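Local coordinates for uncharacterized protein Tm1382 (Thermotoga maritima, PDB 3E57) that is of uncharacterised function but belongs to the Nudix hydrolase family and so probably hydrolyses a nucleoside diphosphate derivative, at residues G105-R108 with E109-A113; I180-E183 with E184-K187. One frame throughout, in Å; residues are numbered along the deposited sequence.

In the fold
Both contacts are local turns that lead from a β-strand into a helix, and they lie on opposite sides of the chain's centre, with about 19 Å between their nearest atoms. Interaction 1 (105-113) joins strand 103-104 to helix 115-130; interaction 2 (180-187) joins strand 176-181 to helix 185-189. They hold no element in common, although strands 103-104 and 176-181 belong to the same mixed sheet. Interaction 1 is a surface contact built on polar bonds, with a carboxylate folded back onto the backbone. Interaction 2 is partly buried: turn hydrogen bonds and two bridging waters accompany leucine and isoleucine contacts, while its charged side chains merely come near one another.

Interaction 1 of 2, residues G105-R108 with E109-A113; sequences GHVR and EGDGA
R108 and D111 close a tight reversal of the chain, in which D111 N donates to R108 O at 2.9 Å. With E109 and G110 both in the helical region of backbone torsions, this three-residue separation defines a type I β-turn. G110 N also lies close to R108 O, but its poor angle excludes a bond. Ahead of the turn the backbone is extended, and V107 and E109 pair by backbone hydrogen bonds with L19 and R17, beside strand 17-22.

The side chain of D111 makes the second link. R108 N donates to D111 OD2 at 2.7 Å, with an N-H...O angle of 157°, and reaches the oxygen from above the carboxylate, 42° out of its plane. Having CG opposite the carbonyl carbon (chi1 -69°) swings this carboxylate back over the start of the turn. R108 CB packs 3.5 Å from D111 OD2, and the methyl V107 CG1 lies 3.9 Å from the same oxygen, D111 OD2. The arginine head leads elsewhere: R108 NH1 stays 5.4 Å from D111 OD1, too far for a salt bridge, and its ion pairs with E16 and E129 are long and weak. E109 turns its carboxylate to a salt bridge with R17.

The remaining oxygen, D111 OD1, forms a salt bridge with R125 of helix 115-130. The sequence from G105 resembles the start of the Nudix box, with D111 probably in place of the usual glutamate and R125 as the motif arginine, so this pair is consistent with the link that joins the loop to the helix in the family. One carboxylate thus ties the turn's backbone through OD2 and the helix through OD1, which would limit its rotation.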
ATOM      1  N   GLY B 105      -5.890   7.333 -17.484  1.00 33.34           N
ATOM      2  CA  GLY B 105      -6.491   8.587 -17.908  1.00 33.90           C
ATOM      3  C   GLY B 105      -7.802   8.814 -17.202  1.00 34.40           C
ATOM      4  O   GLY B 105      -8.291   7.938 -16.510  1.00 34.71           O
ATOM      5  N   HIS B 106      -8.384   9.988 -17.403  1.00 35.13           N
ATOM      6  CA  HIS B 106      -9.661  10.329 -16.787  1.00 35.53           C
ATOM      7  C   HIS B 106     -10.822   9.725 -17.565  1.00 35.89           C
ATOM      8  O   HIS B 106     -10.703   9.447 -18.760  1.00 36.35           O
ATOM      9  CB  HIS B 106      -9.807  11.845 -16.701  1.00 35.78           C
ATOM     10  CG  HIS B 106      -8.853  12.477 -15.739  1.00 37.18           C
ATOM     11  ND1 HIS B 106      -7.554  12.792 -16.080  1.00 38.38           N
ATOM     12  CD2 HIS B 106      -9.001  12.835 -14.441  1.00 38.10           C
ATOM     13  CE1 HIS B 106      -6.946  13.327 -15.036  1.00 38.52           C
ATOM     14  NE2 HIS B 106      -7.802  13.368 -14.029  1.00 39.05           N
ATOM     15  N   VAL B 107     -11.939   9.503 -16.880  1.00 35.82           N
ATOM     16  CA  VAL B 107     -13.170   9.112 -17.554  1.00 36.01           C
ATOM     17  C   VAL B 107     -13.950  10.395 -17.830  1.00 36.13           C
ATOM     18  O   VAL B 107     -14.154  11.200 -16.927  1.00 35.55           O
ATOM     19  CB  VAL B 107     -13.997   8.131 -16.700  1.00 36.12           C
ATOM     20  CG1 VAL B 107     -15.339   7.825 -17.365  1.00 35.66           C
ATOM     21  CG2 VAL B 107     -13.194   6.846 -16.454  1.00 35.17           C
ATOM     22  N   ARG B 108     -14.359  10.581 -19.083  1.00 36.76           N
ATOM     23  CA  ARG B 108     -15.039  11.807 -19.507  1.00 37.36           C
ATOM     24  C   ARG B 108     -16.541  11.597 -19.534  1.00 37.39           C
ATOM     25  O   ARG B 108     -17.024  10.507 -19.834  1.00 37.29           O
ATOM     26  CB  ARG B 108     -14.578  12.225 -20.899  1.00 37.51           C
ATOM     27  CG  ARG B 108     -13.091  12.514 -21.014  1.00 38.41           C
ATOM     28  CD  ARG B 108     -12.697  12.649 -22.473  1.00 39.12           C
ATOM     29  NE  ARG B 108     -11.255  12.780 -22.660  1.00 40.59           N
ATOM     30  CZ  ARG B 108     -10.616  12.565 -23.811  1.00 42.33           C
ATOM     31  NH1 ARG B 108     -11.276  12.189 -24.905  1.00 42.90           N
ATOM     32  NH2 ARG B 108      -9.296  12.712 -23.867  1.00 43.92           N
ATOM     33  N   GLU B 109     -17.276  12.663 -19.242  1.00 37.66           N
ATOM     34  CA  GLU B 109     -18.746  12.629 -19.242  1.00 37.60           C
ATOM     35  C   GLU B 109     -19.357  12.093 -20.539  1.00 37.30           C
ATOM     36  O   GLU B 109     -20.406  11.437 -20.511  1.00 37.35           O
ATOM     37  CB  GLU B 109     -19.295  14.026 -18.957  1.00 37.59           C
ATOM     38  CG  GLU B 109     -20.775  14.040 -18.619  1.00 38.08           C
ATOM     39  CD  GLU B 109     -21.236  15.383 -18.101  1.00 38.47           C
ATOM     40  OE1 GLU B 109     -20.574  16.399 -18.403  1.00 38.11           O
ATOM     41  OE2 GLU B 109     -22.265  15.413 -17.392  1.00 39.82           O
ATOM     42  N   GLY B 110     -18.702  12.377 -21.663  1.00 37.05           N
ATOM     43  CA  GLY B 110     -19.152  11.921 -22.969  1.00 37.12           C
ATOM     44  C   GLY B 110     -18.820  10.480 -23.305  1.00 37.05           C
ATOM     45  O   GLY B 110     -19.159  10.009 -24.386  1.00 36.66           O
ATOM     46  N   ASP B 111     -18.153   9.772 -22.394  1.00 37.06           N
ATOM     47  CA  ASP B 111     -17.824   8.368 -22.623  1.00 37.17           C
ATOM     48  C   ASP B 111     -19.031   7.460 -22.445  1.00 37.22           C
ATOM     49  O   ASP B 111     -19.070   6.378 -23.030  1.00 37.42           O
ATOM     50  CB  ASP B 111     -16.702   7.904 -21.686  1.00 37.32           C
ATOM     51  CG  ASP B 111     -15.364   8.530 -22.016  1.00 37.44           C
ATOM     52  OD1 ASP B 111     -15.082   8.779 -23.209  1.00 37.58           O
ATOM     53  OD2 ASP B 111     -14.576   8.747 -21.070  1.00 39.37           O
ATOM     54  N   GLY B 112     -20.001   7.878 -21.634  1.00 37.11           N
ATOM     55  CA  GLY B 112     -21.220   7.093 -21.458  1.00 37.11           C
ATOM     56  C   GLY B 112     -22.349   7.776 -20.707  1.00 37.16           C
ATOM     57  O   GLY B 112     -22.169   8.841 -20.106  1.00 37.15           O
ATOM     58  N   ALA B 113     -23.517   7.137 -20.752  1.00 37.27           N
ATOM     59  CA  ALA B 113     -24.760   7.681 -20.189  1.00 37.16           C
ATOM     60  C   ALA B 113     -24.839   7.545 -18.666  1.00 37.31           C
ATOM     61  O   ALA B 113     -25.646   8.224 -18.015  1.00 37.48           O
ATOM     62  CB  ALA B 113     -25.961   6.995 -20.832  1.00 37.27           C
TER

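Interaction 2 of 2, residues I180-E183 with E184-K187; sequences IKLE and ELEK
K181 and E184, then L182 and L185, are joined by two overlapping backbone hydrogen bonds. E184 N donates to K181 O at 2.9 Å, and L185 N to L182 O at 3.0 Å. Each spans three residues, and the helical torsions of L182, E183 and E184 make the pair successive type I β-turns.

Water carries the next links, each spanning four residues. One molecule donates to L182 O and accepts from E186 N, both at 2.9 Å, while a second bridges E183 O and K187 N in the same way. Solvent therefore sits between carbonyls and amides at the start of the helix.

In this Nudix domain, the corner follows strand 176-181, which pairs with strand 80-85, and opens helix 185-189. Apolar contacts line one side of the corner: I180 CD1 lies 4.0 Å from L185 CD1, and L182 CD1 lies 4.1 Å from L185 CD2, the two leucines running alongside one another. With L185 CG anti to the backbone N (chi1 180°), its methyl branches reach these neighbours, and L185 also packs on A200 and L204 of helix 194-206.

Electrostatic contact is looser. The extended E184 side chain crosses that of K181, E184 OE1 being 3.8 Å from K181 CE yet 4.6 Å from K181 NZ, so the opposite charges probably attract only loosely, at a separation too long for a salt bridge. Replacing E184 by alanine removes the carboxylate, which would probably leave the K181 ammonium without this nearby negative charge and uncover the flank of I180, whose CB lies 4.1 Å from E184 OE2.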
ATOM      1  N   ILE B 180       9.497  -5.932 -21.027  1.00 34.99           N
ATOM      2  CA  ILE B 180      10.481  -6.610 -20.199  1.00 35.24           C
ATOM      3  C   ILE B 180       9.918  -7.907 -19.662  1.00 35.18           C
ATOM      4  O   ILE B 180       8.723  -8.022 -19.414  1.00 35.31           O
ATOM      5  CB  ILE B 180      10.983  -5.718 -19.033  1.00 35.05           C
ATOM      6  CG1 ILE B 180       9.887  -5.486 -17.993  1.00 35.39           C
ATOM      7  CG2 ILE B 180      11.514  -4.377 -19.576  1.00 34.74           C
ATOM      8  CD1 ILE B 180      10.382  -4.747 -16.767  1.00 35.21           C
ATOM      9  N   LYS B 181      10.792  -8.885 -19.485  1.00 35.50           N
ATOM     10  CA  LYS B 181      10.413 -10.142 -18.861  1.00 35.61           C
ATOM     11  C   LYS B 181      10.015  -9.873 -17.413  1.00 35.32           C
ATOM     12  O   LYS B 181      10.552  -8.968 -16.764  1.00 34.59           O
ATOM     13  CB  LYS B 181      11.570 -11.140 -18.944  1.00 35.56           C
ATOM     14  CG  LYS B 181      11.805 -11.629 -20.369  1.00 37.49           C
ATOM     15  CD  LYS B 181      12.924 -12.648 -20.485  1.00 37.93           C
ATOM     16  CE  LYS B 181      14.300 -11.986 -20.511  1.00 40.03           C
ATOM     17  NZ  LYS B 181      15.351 -12.960 -20.965  1.00 40.56           N
ATOM     18  N   LEU B 182       9.060 -10.649 -16.914  1.00 35.11           N
ATOM     19  CA  LEU B 182       8.561 -10.472 -15.559  1.00 34.82           C
ATOM     20  C   LEU B 182       9.683 -10.623 -14.532  1.00 34.21           C
ATOM     21  O   LEU B 182       9.678  -9.932 -13.519  1.00 33.63           O
ATOM     22  CB  LEU B 182       7.429 -11.466 -15.264  1.00 35.46           C
ATOM     23  CG  LEU B 182       6.244 -11.000 -14.423  1.00 36.04           C
ATOM     24  CD1 LEU B 182       5.634  -9.707 -14.942  1.00 37.20           C
ATOM     25  CD2 LEU B 182       5.185 -12.101 -14.413  1.00 36.63           C
ATOM     26  N   GLU B 183      10.657 -11.495 -14.799  1.00 33.41           N
ATOM     27  CA  GLU B 183      11.795 -11.664 -13.872  1.00 33.25           C
ATOM     28  C   GLU B 183      12.778 -10.479 -13.886  1.00 32.66           C
ATOM     29  O   GLU B 183      13.748 -10.460 -13.104  1.00 32.63           O
ATOM     30  CB  GLU B 183      12.535 -12.991 -14.110  1.00 33.90           C
ATOM     31  CG  GLU B 183      13.426 -13.053 -15.348  1.00 34.85           C
ATOM     32  CD  GLU B 183      12.787 -13.776 -16.518  1.00 37.16           C
ATOM     33  OE1 GLU B 183      11.536 -13.862 -16.576  1.00 38.97           O
ATOM     34  OE2 GLU B 183      13.552 -14.251 -17.388  1.00 37.14           O
ATOM     35  N   GLU B 184      12.531  -9.507 -14.771  1.00 31.12           N
ATOM     36  CA  GLU B 184      13.241  -8.229 -14.762  1.00 31.00           C
ATOM     37  C   GLU B 184      12.423  -7.109 -14.123  1.00 29.55           C
ATOM     38  O   GLU B 184      12.938  -6.008 -13.919  1.00 28.61           O
ATOM     39  CB  GLU B 184      13.607  -7.807 -16.187  1.00 31.30           C
ATOM     40  CG  GLU B 184      14.575  -8.739 -16.910  1.00 33.47           C
ATOM     41  CD  GLU B 184      15.150  -8.120 -18.192  1.00 34.65           C
ATOM     42  OE1 GLU B 184      15.855  -8.840 -18.936  1.00 41.76           O
ATOM     43  OE2 GLU B 184      14.897  -6.918 -18.472  1.00 41.89           O
ATOM     44  N   LEU B 185      11.155  -7.364 -13.811  1.00 28.41           N
ATOM     45  CA  LEU B 185      10.297  -6.305 -13.313  1.00 28.39           C
ATOM     46  C   LEU B 185      10.714  -5.841 -11.905  1.00 27.96           C
ATOM     47  O   LEU B 185      10.590  -4.669 -11.583  1.00 27.47           O
ATOM     48  CB  LEU B 185       8.828  -6.731 -13.334  1.00 28.71           C
ATOM     49  CG  LEU B 185       7.832  -5.686 -12.826  1.00 28.24           C
ATOM     50  CD1 LEU B 185       7.979  -4.344 -13.549  1.00 26.91           C
ATOM     51  CD2 LEU B 185       6.424  -6.243 -12.933  1.00 27.93           C
ATOM     52  N   GLU B 186      11.216  -6.747 -11.074  1.00 27.94           N
ATOM     53  CA  GLU B 186      11.673  -6.356  -9.732  1.00 27.92           C
ATOM     54  C   GLU B 186      12.754  -5.258  -9.803  1.00 27.27           C
ATOM     55  O   GLU B 186      12.702  -4.279  -9.051  1.00 26.82           O
ATOM     56  CB  GLU B 186      12.190  -7.578  -8.980  1.00 28.18           C
ATOM     57  CG  GLU B 186      12.749  -7.303  -7.588  1.00 29.78           C
ATOM     58  CD  GLU B 186      13.193  -8.586  -6.898  1.00 31.66           C
ATOM     59  OE1 GLU B 186      12.315  -9.292  -6.367  1.00 38.28           O
ATOM     60  OE2 GLU B 186      14.406  -8.890  -6.891  1.00 37.90           O
ATOM     61  N   LYS B 187      13.718  -5.424 -10.703  1.00 26.87           N
ATOM     62  CA  LYS B 187      14.750  -4.403 -10.964  1.00 26.90           C
ATOM     63  C   LYS B 187      14.136  -3.037 -11.294  1.00 25.70           C
ATOM     64  O   LYS B 187      14.460  -2.021 -10.680  1.00 24.61           O
ATOM     65  CB  LYS B 187      15.621  -4.872 -12.137  1.00 26.88           C
ATOM     66  CG  LYS B 187      16.602  -3.864 -12.624  1.00 27.82           C
ATOM     67  CD  LYS B 187      17.474  -4.398 -13.751  1.00 28.29           C
ATOM     68  CE  LYS B 187      16.737  -4.408 -15.075  1.00 29.79           C
ATOM     69  NZ  LYS B 187      17.621  -4.817 -16.187  1.00 29.20           N
TER
HETATM   70  O   HOH W   1      11.256  -9.629 -11.159  1.00 25.91           O
HETATM   71  O   HOH W   2      14.421  -8.047 -11.722  1.00 26.17           O